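Local coordinates for cell cycle serine/threonine-protein kinase CDC5/MSD2 (Saccharomyces cerevisiae, PDB 6MF4) that phosphorylates proteins on serine and threonine to drive mitotic exit, and whose polo-box domain, the part present here, recognises phosphorylated partner proteins, at residues A47-V52 with Y203-P208; R60-E65 with F199-T204; H95-T100 with Q114-D119; K224-M229 with P243-T248. One frame throughout, in Å; residues are numbered along the deposited sequence.

Interaction 1: residues A47-V52 with Y203-P208; sequences ATSTNV and YTRYKP
Thr50 turns OG1 away from its own N (chi1 -176°), which brings it to Tyr203 O; OG1 donates there over 2.7 Å, tilted from the carbonyl plane. Asn51 folds CG between its own N and carbonyl carbon (chi1 57°), bringing OD1 to 3.0 Å from Tyr203 N, which donates to it. Two side chains thus hold both polar backbone atoms of Tyr203. Further along, the backbones pair directly, Arg205 N donating to Ser49 O at 2.9 Å. Residues 49-50 form a short antiparallel edge strand on the polo-box 2 sheet, with Ser49-Arg205 the hydrogen-bonded pair and Thr50-Thr204 the non-hydrogen-bonded one. Arg205 O accepts twice: Thr48 N at 2.8 Å, and Thr48 OG1, which stands above the carbonyl plane at 3.0 Å. Asn51 N, which has no partner in the model, lies over one face of the Tyr203 ring, offset toward the rim; the ring also stacks with Phe111. A serine in place of Tyr203 would probably leave Asn51 CB and the Phe111 ring without their aromatic partner. Arg205 carries its charge to Asp104. Ala47 CB presses tightly on Thr204 CG2, 3.5 Å away.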
# COMPACT_ATOMS: atom_id res chain seq x y z
N ALA A 47 16.70 -2.20 -5.29
CA ALA A 47 15.44 -2.45 -5.96
C ALA A 47 15.70 -3.15 -7.29
O ALA A 47 16.43 -2.64 -8.14
CB ALA A 47 14.69 -1.14 -6.18
N THR A 48 15.11 -4.33 -7.46
CA THR A 48 15.18 -5.03 -8.74
C THR A 48 14.25 -4.34 -9.72
O THR A 48 14.54 -4.28 -10.92
CB THR A 48 14.80 -6.52 -8.61
OG1 THR A 48 13.59 -6.65 -7.84
CG2 THR A 48 15.91 -7.29 -7.93
N SER A 49 13.14 -3.81 -9.22
CA SER A 49 12.20 -3.08 -10.06
C SER A 49 11.22 -2.24 -9.25
O SER A 49 11.04 -2.44 -8.05
CB SER A 49 11.43 -4.06 -10.95
OG SER A 49 10.51 -4.81 -10.18
N THR A 50 10.57 -1.32 -9.94
CA THR A 50 9.64 -0.37 -9.33
C THR A 50 8.93 0.33 -10.48
O THR A 50 9.47 0.39 -11.58
CB THR A 50 10.37 0.65 -8.42
OG1 THR A 50 9.41 1.49 -7.77
CG2 THR A 50 11.33 1.51 -9.24
N ASN A 51 7.73 0.85 -10.25
CA ASN A 51 7.02 1.55 -11.31
C ASN A 51 7.57 2.97 -11.49
O ASN A 51 7.94 3.63 -10.53
CB ASN A 51 5.52 1.60 -11.05
CG ASN A 51 5.17 2.23 -9.72
OD1 ASN A 51 5.66 1.81 -8.67
ND2 ASN A 51 4.31 3.24 -9.75
N VAL A 52 7.64 3.41 -12.75
CA VAL A 52 8.16 4.73 -13.07
C VAL A 52 7.12 5.81 -12.80
O VAL A 52 6.01 5.75 -13.32
CB VAL A 52 8.61 4.83 -14.54
CG1 VAL A 52 9.19 6.21 -14.84
CG2 VAL A 52 9.62 3.74 -14.87
N TYR A 203 5.02 0.54 -6.08
CA TYR A 203 5.55 -0.70 -5.55
C TYR A 203 7.04 -0.75 -5.82
O TYR A 203 7.53 -0.17 -6.78
CB TYR A 203 4.86 -1.92 -6.15
CG TYR A 203 5.19 -2.13 -7.61
CD1 TYR A 203 6.32 -2.86 -7.99
CD2 TYR A 203 4.39 -1.61 -8.61
CE1 TYR A 203 6.63 -3.06 -9.31
CE2 TYR A 203 4.68 -1.81 -9.94
CZ TYR A 203 5.81 -2.53 -10.29
OH TYR A 203 6.11 -2.73 -11.62
N THR A 204 7.77 -1.44 -4.95
CA THR A 204 9.19 -1.67 -5.14
C THR A 204 9.53 -3.09 -4.74
O THR A 204 9.19 -3.53 -3.65
CB THR A 204 10.05 -0.70 -4.33
OG1 THR A 204 9.62 0.65 -4.57
CG2 THR A 204 11.53 -0.85 -4.71
N ARG A 205 10.21 -3.79 -5.64
CA ARG A 205 10.66 -5.14 -5.39
C ARG A 205 12.11 -5.18 -4.95
O ARG A 205 12.99 -4.70 -5.66
CB ARG A 205 10.49 -6.00 -6.63
CG ARG A 205 9.06 -6.42 -6.86
CD ARG A 205 8.97 -7.91 -7.14
NE ARG A 205 8.74 -8.15 -8.56
CZ ARG A 205 8.80 -9.34 -9.14
NH1 ARG A 205 9.11 -10.42 -8.43
NH2 ARG A 205 8.57 -9.43 -10.44
N TYR A 206 12.34 -5.74 -3.77
CA TYR A 206 13.68 -6.02 -3.27
C TYR A 206 13.80 -7.52 -3.10
O TYR A 206 12.80 -8.23 -3.06
CB TYR A 206 13.93 -5.32 -1.93
CG TYR A 206 13.74 -3.82 -1.91
CD1 TYR A 206 14.72 -2.97 -2.39
CD2 TYR A 206 12.59 -3.25 -1.37
CE1 TYR A 206 14.56 -1.60 -2.36
CE2 TYR A 206 12.41 -1.88 -1.34
CZ TYR A 206 13.40 -1.06 -1.83
OH TYR A 206 13.24 0.31 -1.80
N LYS A 207 15.03 -8.01 -2.97
CA LYS A 207 15.24 -9.43 -2.70
C LYS A 207 14.54 -9.86 -1.40
O LYS A 207 13.80 -10.85 -1.41
CB LYS A 207 16.74 -9.74 -2.64
N PRO A 208 14.74 -9.13 -0.29
CA PRO A 208 14.11 -9.57 0.96
C PRO A 208 12.60 -9.31 1.05
O PRO A 208 11.92 -10.02 1.79
CB PRO A 208 14.85 -8.75 2.03
CG PRO A 208 15.35 -7.56 1.32
CD PRO A 208 15.68 -8.02 -0.07
O HOH W 1 8.47 -4.74 -11.51

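Interaction 2: residues R60-E65 with F199-T204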
# COMPACT_ATOMS: atom_id res chain seq x y z
N ARG A 60 6.88 13.92 -4.71
CA ARG A 60 6.93 14.68 -3.46
C ARG A 60 5.95 14.11 -2.43
O ARG A 60 6.30 13.94 -1.26
CB ARG A 60 6.60 16.16 -3.70
CG ARG A 60 7.75 16.98 -4.25
CD ARG A 60 7.58 18.46 -3.92
NE ARG A 60 6.38 19.04 -4.52
CZ ARG A 60 6.29 19.42 -5.79
NH1 ARG A 60 5.17 19.94 -6.25
NH2 ARG A 60 7.33 19.28 -6.60
N ILE A 61 4.73 13.84 -2.88
CA ILE A 61 3.69 13.31 -2.02
C ILE A 61 4.08 11.94 -1.47
O ILE A 61 3.92 11.68 -0.28
CB ILE A 61 2.35 13.21 -2.78
CG1 ILE A 61 1.86 14.62 -3.13
CG2 ILE A 61 1.30 12.48 -1.95
CD1 ILE A 61 0.72 14.64 -4.13
N LEU A 62 4.58 11.08 -2.34
CA LEU A 62 5.06 9.77 -1.93
C LEU A 62 6.17 9.87 -0.88
O LEU A 62 6.14 9.17 0.14
CB LEU A 62 5.57 8.99 -3.15
CG LEU A 62 4.48 8.44 -4.07
CD1 LEU A 62 5.07 8.04 -5.40
CD2 LEU A 62 3.81 7.24 -3.42
N ALA A 63 7.14 10.73 -1.14
CA ALA A 63 8.28 10.89 -0.24
C ALA A 63 7.82 11.41 1.12
O ALA A 63 8.38 11.05 2.15
CB ALA A 63 9.32 11.81 -0.85
N SER A 64 6.80 12.26 1.10
CA SER A 64 6.27 12.83 2.33
C SER A 64 5.65 11.76 3.22
O SER A 64 5.82 11.79 4.44
CB SER A 64 5.24 13.91 2.01
OG SER A 64 4.74 14.48 3.20
N GLU A 65 4.92 10.81 2.63
CA GLU A 65 4.32 9.73 3.40
C GLU A 65 5.39 8.78 3.94
O GLU A 65 5.27 8.26 5.05
CB GLU A 65 3.31 8.95 2.56
CG GLU A 65 2.10 9.77 2.10
CD GLU A 65 1.19 10.19 3.24
OE1 GLU A 65 1.18 9.52 4.30
OE2 GLU A 65 0.46 11.19 3.07
N PHE A 199 -5.90 3.02 -3.86
CA PHE A 199 -5.17 2.41 -4.96
C PHE A 199 -3.68 2.38 -4.65
O PHE A 199 -3.21 3.02 -3.71
CB PHE A 199 -5.44 3.14 -6.28
CG PHE A 199 -4.76 4.47 -6.40
CD1 PHE A 199 -5.23 5.58 -5.72
CD2 PHE A 199 -3.65 4.63 -7.22
CE1 PHE A 199 -4.61 6.81 -5.84
CE2 PHE A 199 -3.02 5.85 -7.35
CZ PHE A 199 -3.50 6.95 -6.65
N LEU A 200 -2.95 1.61 -5.46
CA LEU A 200 -1.51 1.46 -5.29
C LEU A 200 -0.77 2.57 -6.01
O LEU A 200 -0.86 2.69 -7.23
CB LEU A 200 -1.07 0.10 -5.81
CG LEU A 200 0.42 -0.22 -5.75
CD1 LEU A 200 0.86 -0.32 -4.31
CD2 LEU A 200 0.71 -1.51 -6.50
N ARG A 201 -0.03 3.39 -5.27
CA ARG A 201 0.71 4.49 -5.86
C ARG A 201 2.08 4.05 -6.37
O ARG A 201 2.52 4.47 -7.44
CB ARG A 201 0.91 5.61 -4.86
CG ARG A 201 -0.34 6.35 -4.46
CD ARG A 201 -0.03 7.23 -3.25
NE ARG A 201 -0.94 8.35 -3.14
CZ ARG A 201 -0.94 9.22 -2.13
NH1 ARG A 201 -0.08 9.09 -1.13
NH2 ARG A 201 -1.81 10.21 -2.13
N ARG A 202 2.75 3.21 -5.59
CA ARG A 202 4.09 2.76 -5.95
C ARG A 202 4.37 1.41 -5.32
O ARG A 202 3.98 1.15 -4.18
CB ARG A 202 5.14 3.79 -5.50
CG ARG A 202 6.58 3.42 -5.88
CD ARG A 202 7.52 4.61 -5.76
NE ARG A 202 7.62 5.12 -4.40
CZ ARG A 202 8.20 6.27 -4.07
NH1 ARG A 202 8.73 7.05 -5.00
NH2 ARG A 202 8.24 6.65 -2.80
N TYR A 203 5.02 0.54 -6.08
CA TYR A 203 5.55 -0.70 -5.55
C TYR A 203 7.04 -0.75 -5.82
O TYR A 203 7.53 -0.17 -6.78
CB TYR A 203 4.86 -1.92 -6.15
CG TYR A 203 5.19 -2.13 -7.61
CD1 TYR A 203 6.32 -2.86 -7.99
CD2 TYR A 203 4.39 -1.61 -8.61
CE1 TYR A 203 6.63 -3.06 -9.31
CE2 TYR A 203 4.68 -1.81 -9.94
CZ TYR A 203 5.81 -2.53 -10.29
OH TYR A 203 6.11 -2.73 -11.62
N THR A 204 7.77 -1.44 -4.95
CA THR A 204 9.19 -1.67 -5.14
C THR A 204 9.53 -3.09 -4.74
O THR A 204 9.19 -3.53 -3.65
CB THR A 204 10.05 -0.70 -4.33
OG1 THR A 204 9.62 0.65 -4.57
CG2 THR A 204 11.53 -0.85 -4.71
O HOH W 2 -0.99 11.33 0.80
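Ile61, Leu62 and Glu65, one side of helix 56-82, rest on two consecutive arginines of strand 200-205 in the polo-box 2 sheet. The helix probably corresponds to the polo cap of other Polo-like kinases, which leads from the kinase domain into the polo boxes. The short axes approach to 9.9 Å and cross at -70°. Arg201 and Arg202 both face Glu213 of the next strand, a classic beta bulge, which helps explain why two neighbours can both direct their side chains at the helix. Arg201 comes first. Its chain is extended from CG to NE and slides past Leu62 in the opposite direction, with Leu62 CD2 3.6 Å from Arg201 CB. At its end, Ile61 CG2 lies over one guanidinium face, 3.8 Å from Arg201 NH1, while Glu65 CG and a water sit at the edge. That water donates to Glu65 OE2 at 2.7 Å and accepts from Arg201 NH1 at 3.1 Å, so the opposite charges meet through solvent. Arg202 follows, bent at chi3 (63°), and its NE forms a salt bridge with Glu213. A leucine in place of Arg202 would probably leave the Glu213 carboxylate without this mate and Leu62 without its flat guanidinium platform. On that platform, Leu62 CD1 stands 3.7 Å above the guanidinium plane of Arg202, offset toward the rim, and Leu62 CB lies 3.6 Å from Arg202 NH2.

Interaction 3: residues H95-T100 with Q114-D119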
# COMPACT_ATOMS: atom_id res chain seq x y z
N HIS A 95 -8.05 -2.02 11.17
CA HIS A 95 -7.39 -2.81 10.15
C HIS A 95 -7.22 -1.98 8.88
O HIS A 95 -8.18 -1.38 8.40
CB HIS A 95 -8.18 -4.09 9.85
CG HIS A 95 -7.93 -5.21 10.81
ND1 HIS A 95 -6.70 -5.43 11.39
CD2 HIS A 95 -8.75 -6.18 11.28
CE1 HIS A 95 -6.77 -6.49 12.18
NE2 HIS A 95 -8.00 -6.96 12.13
N PRO A 96 -5.99 -1.93 8.33
CA PRO A 96 -5.81 -1.15 7.11
C PRO A 96 -6.20 -1.94 5.86
O PRO A 96 -6.40 -3.15 5.92
CB PRO A 96 -4.31 -0.87 7.10
CG PRO A 96 -3.73 -2.08 7.73
CD PRO A 96 -4.71 -2.49 8.81
N MET A 97 -6.32 -1.22 4.76
CA MET A 97 -6.38 -1.82 3.43
C MET A 97 -5.12 -2.63 3.21
O MET A 97 -4.04 -2.19 3.58
CB MET A 97 -6.49 -0.73 2.36
CG MET A 97 -6.87 -1.23 0.99
SD MET A 97 -8.48 -2.03 0.93
CE MET A 97 -9.45 -0.99 2.02
N ILE A 98 -5.25 -3.82 2.62
CA ILE A 98 -4.05 -4.59 2.28
C ILE A 98 -4.15 -5.16 0.87
O ILE A 98 -5.23 -5.35 0.32
CB ILE A 98 -3.78 -5.75 3.28
CG1 ILE A 98 -4.85 -6.84 3.18
CG2 ILE A 98 -3.68 -5.21 4.71
CD1 ILE A 98 -4.49 -8.09 3.96
N VAL A 99 -2.98 -5.40 0.29
CA VAL A 99 -2.86 -6.09 -0.98
C VAL A 99 -2.87 -7.59 -0.71
O VAL A 99 -2.02 -8.09 0.03
CB VAL A 99 -1.57 -5.69 -1.71
CG1 VAL A 99 -1.40 -6.48 -3.00
CG2 VAL A 99 -1.56 -4.20 -1.98
N THR A 100 -3.83 -8.30 -1.30
CA THR A 100 -4.01 -9.72 -1.03
C THR A 100 -3.43 -10.58 -2.15
O THR A 100 -3.21 -11.78 -1.97
CB THR A 100 -5.49 -10.07 -0.85
OG1 THR A 100 -6.21 -9.72 -2.04
CG2 THR A 100 -6.07 -9.32 0.33
N GLN A 114 -4.82 -7.24 -6.30
CA GLN A 114 -6.14 -7.29 -5.69
C GLN A 114 -6.02 -6.79 -4.26
O GLN A 114 -5.04 -7.08 -3.58
CB GLN A 114 -6.72 -8.71 -5.75
CG GLN A 114 -8.16 -8.78 -5.23
CD GLN A 114 -8.78 -10.16 -5.42
OE1 GLN A 114 -8.83 -10.69 -6.52
NE2 GLN A 114 -9.26 -10.73 -4.32
N LEU A 115 -7.03 -6.04 -3.81
CA LEU A 115 -7.07 -5.52 -2.45
C LEU A 115 -8.03 -6.33 -1.59
O LEU A 115 -8.80 -7.14 -2.10
CB LEU A 115 -7.49 -4.05 -2.46
CG LEU A 115 -6.59 -3.09 -3.23
CD1 LEU A 115 -7.18 -1.69 -3.24
CD2 LEU A 115 -5.18 -3.07 -2.64
N SER A 116 -8.00 -6.09 -0.28
CA SER A 116 -8.84 -6.85 0.65
C SER A 116 -10.33 -6.55 0.46
O SER A 116 -11.18 -7.30 0.91
CB SER A 116 -8.42 -6.55 2.09
OG SER A 116 -8.20 -5.17 2.29
N THR A 117 -10.62 -5.45 -0.22
CA THR A 117 -11.98 -5.12 -0.64
C THR A 117 -12.43 -5.93 -1.85
O THR A 117 -13.58 -5.84 -2.28
CB THR A 117 -12.08 -3.65 -1.01
OG1 THR A 117 -11.06 -3.36 -1.99
CG2 THR A 117 -11.88 -2.76 0.21
N GLU A 118 -11.48 -6.70 -2.40
CA GLU A 118 -11.62 -7.47 -3.64
C GLU A 118 -11.64 -6.56 -4.87
O GLU A 118 -11.87 -7.03 -5.99
CB GLU A 118 -12.86 -8.37 -3.61
CG GLU A 118 -12.72 -9.50 -2.59
CD GLU A 118 -13.93 -10.44 -2.55
OE1 GLU A 118 -14.93 -10.17 -3.23
OE2 GLU A 118 -13.85 -11.45 -1.83
N ASP A 119 -11.36 -5.28 -4.68
CA ASP A 119 -11.08 -4.40 -5.81
C ASP A 119 -9.83 -4.89 -6.53
O ASP A 119 -8.93 -5.44 -5.90
CB ASP A 119 -10.86 -2.95 -5.36
CG ASP A 119 -12.04 -2.37 -4.59
OD1 ASP A 119 -13.20 -2.76 -4.86
OD2 ASP A 119 -11.80 -1.51 -3.72
O HOH W 3 -8.28 -4.96 5.04
O HOH W 4 -9.00 -10.05 -1.71
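Ser116 OG is gripped by Ile98 N, which donates to it almost straight (170°) over 3.3 Å, and by a water that also donates to Pro96 O. The hydroxyl sits between the Ser116 backbone N and carbonyl carbon (chi1 44°), a rotation that turns it back toward residues 96-98. The contact closes the open end of the beta hairpin made by strands 99-103 and 111-115, the first two strands of the polo-box 1 sheet. Two backbone bonds run across it: Ser116 N to Ile98 O at 2.9 Å, and Thr100 N to Gln114 O, also at 2.9 Å. Between them Val99 and Leu115 form a non-hydrogen-bonded antiparallel pair, with Val99 CG2 3.8 Å from Leu115 CD2; Val99 also touches Phe212 and Leu214, so this face packs against polo box 2. Beside this pair a second water ties the strands by accepting from Gln114 NE2, donating to Leu115 O and bonding to Thr100 OG1. Beyond Leu115 the chain reverses in a type I turn to Glu118, whose positive phi (72°) and the bond from Leu115 N to Asp119 O complete a G1-type bulge before strand 120-123. Thr117 is anchored in this turn by a short bond from its OG1 to Asp119 OD2, which it meets from above the carboxylate plane. Met97 bends its chain over this loop: its SD lies 3.4 Å from Ser116 OG, and its CE meets Thr117 CG2 at 3.5 Å.

Interaction 4: residues K224-M229 with P243-T248; sequences KDHHKM and PSHEST
The His226 ring has Pro243 O in plane at its edge, 3.4 Å from CD2, and Lys228 NZ on one face, 3.1 Å above the ring plane and offset toward the rim. Its NE2 rim meets the rim of His245: the planes stand at 45°, the centroids are 5.5 Å apart, and neither ring covers the other. Their NE2 atoms, 3.4 Å apart, form a weak hydrogen bond in which either could donate. The His226 torsion, with CG swung to the far side of the CA-CB bond from N (chi1 -152°), carries the ring toward residues 243-245. The next ring, His227, meets Pro243 obliquely, with ND1 3.1 Å from Pro243 CD, and ND1 is hydrogen-bonded to Tyr240. His227 N donates to Asp225 OD1 at 3.0 Å, an Asx turn just before strand 228-232. The segments are the loops before strands 228-232 and 247-251 of polo box 2 together with the first residues of those strands. His226 and Lys228 have the His-x-Lys spacing of the pair that clamps phosphate in related polo-box domains, and probably serve likewise here. The NE2-NE2 bond needs one nitrogen to be an acceptor, so protonation of both histidines would probably break it, while the grouped basic side chains are consistent with a site for an anion.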
# COMPACT_ATOMS: atom_id res chain seq x y z
N LYS A 224 9.92 -12.66 2.16
CA LYS A 224 10.11 -13.96 1.51
C LYS A 224 9.46 -15.12 2.26
O LYS A 224 9.06 -16.11 1.65
CB LYS A 224 11.61 -14.24 1.37
CG LYS A 224 12.32 -13.30 0.41
N ASP A 225 9.34 -14.98 3.58
CA ASP A 225 8.81 -16.05 4.42
C ASP A 225 7.28 -16.04 4.49
O ASP A 225 6.68 -16.75 5.29
CB ASP A 225 9.40 -15.95 5.84
CG ASP A 225 9.06 -14.63 6.52
OD1 ASP A 225 8.42 -13.77 5.88
OD2 ASP A 225 9.43 -14.46 7.71
N HIS A 226 6.68 -15.21 3.64
CA HIS A 226 5.22 -15.10 3.54
C HIS A 226 4.60 -14.50 4.80
O HIS A 226 3.37 -14.48 4.94
CB HIS A 226 4.58 -16.46 3.25
CG HIS A 226 3.29 -16.36 2.51
ND1 HIS A 226 3.18 -15.73 1.29
CD2 HIS A 226 2.04 -16.79 2.82
CE1 HIS A 226 1.93 -15.79 0.87
NE2 HIS A 226 1.22 -16.42 1.79
N HIS A 227 5.43 -14.01 5.71
CA HIS A 227 4.94 -13.13 6.75
C HIS A 227 4.81 -11.75 6.11
O HIS A 227 5.70 -11.33 5.36
CB HIS A 227 5.88 -13.09 7.96
CG HIS A 227 6.08 -14.42 8.62
ND1 HIS A 227 5.08 -15.07 9.32
CD2 HIS A 227 7.17 -15.22 8.70
CE1 HIS A 227 5.55 -16.21 9.80
NE2 HIS A 227 6.81 -16.33 9.44
N LYS A 228 3.70 -11.08 6.36
CA LYS A 228 3.49 -9.73 5.84
C LYS A 228 3.21 -8.79 6.98
O LYS A 228 2.60 -9.16 7.99
CB LYS A 228 2.34 -9.68 4.84
CG LYS A 228 2.30 -10.81 3.86
CD LYS A 228 1.07 -10.66 2.96
CE LYS A 228 0.77 -11.94 2.20
NZ LYS A 228 2.01 -12.66 1.84
N MET A 229 3.64 -7.55 6.80
CA MET A 229 3.38 -6.51 7.77
C MET A 229 2.92 -5.25 7.06
O MET A 229 3.45 -4.90 6.00
CB MET A 229 4.64 -6.23 8.60
CG MET A 229 4.97 -7.35 9.58
SD MET A 229 6.59 -7.16 10.34
CE MET A 229 6.53 -5.46 10.88
N PRO A 243 1.34 -16.29 7.64
CA PRO A 243 1.38 -17.08 6.41
C PRO A 243 0.06 -17.79 6.10
O PRO A 243 -0.10 -18.30 4.99
CB PRO A 243 2.49 -18.10 6.67
CG PRO A 243 3.37 -17.45 7.69
CD PRO A 243 2.46 -16.63 8.55
N SER A 244 -0.86 -17.83 7.07
CA SER A 244 -2.21 -18.37 6.86
C SER A 244 -3.23 -17.23 6.76
O SER A 244 -4.44 -17.48 6.74
CB SER A 244 -2.59 -19.33 7.99
OG SER A 244 -2.56 -18.68 9.25
N HIS A 245 -2.73 -16.00 6.72
CA HIS A 245 -3.51 -14.80 6.42
C HIS A 245 -4.39 -14.38 7.59
O HIS A 245 -5.38 -13.67 7.41
CB HIS A 245 -4.36 -15.00 5.16
CG HIS A 245 -3.56 -15.23 3.92
ND1 HIS A 245 -4.10 -15.73 2.76
CD2 HIS A 245 -2.25 -15.03 3.67
CE1 HIS A 245 -3.16 -15.83 1.84
NE2 HIS A 245 -2.02 -15.41 2.37
N GLU A 246 -4.00 -14.80 8.78
CA GLU A 246 -4.62 -14.30 10.00
C GLU A 246 -4.09 -12.90 10.26
O GLU A 246 -2.89 -12.70 10.42
CB GLU A 246 -4.32 -15.22 11.19
CG GLU A 246 -4.91 -16.62 11.05
CD GLU A 246 -5.97 -16.91 12.10
OE1 GLU A 246 -5.68 -16.72 13.30
OE2 GLU A 246 -7.09 -17.32 11.73
N SER A 247 -5.01 -11.93 10.31
CA SER A 247 -4.65 -10.53 10.42
C SER A 247 -4.92 -9.98 11.82
O SER A 247 -6.01 -10.15 12.37
CB SER A 247 -5.42 -9.71 9.39
OG SER A 247 -5.13 -8.33 9.51
N THR A 248 -3.92 -9.32 12.39
CA THR A 248 -4.03 -8.72 13.71
C THR A 248 -3.28 -7.39 13.74
O THR A 248 -2.16 -7.29 13.25
CB THR A 248 -3.48 -9.65 14.80
OG1 THR A 248 -2.26 -10.23 14.35
CG2 THR A 248 -4.47 -10.76 15.10

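Interactions 1, 2 and 4 all reach the antiparallel sheet of polo box 2, whereas interaction 3 belongs to the polo-box 1 hairpin. Interactions 1 and 2 share Tyr203 and Thr204 on strand 200-205, their centres about 13 Å apart: the chain ahead of polo box 1 binds this strand first as edge strand 49-50, then through helix 56-82. Along the chain, interaction 3 falls wholly between the two halves of each, and interaction 4 comes last. Its centre lies about 14 Å from that of interaction 3, which it touches where His95 meets Ser247 and Thr248; it also touches interaction 1, where Lys224 packs on Lys207 and Pro208. Interactions 1 and 2 fasten the leading segment to polo box 2, while 3 and 4 each hold neighbouring segments within one box.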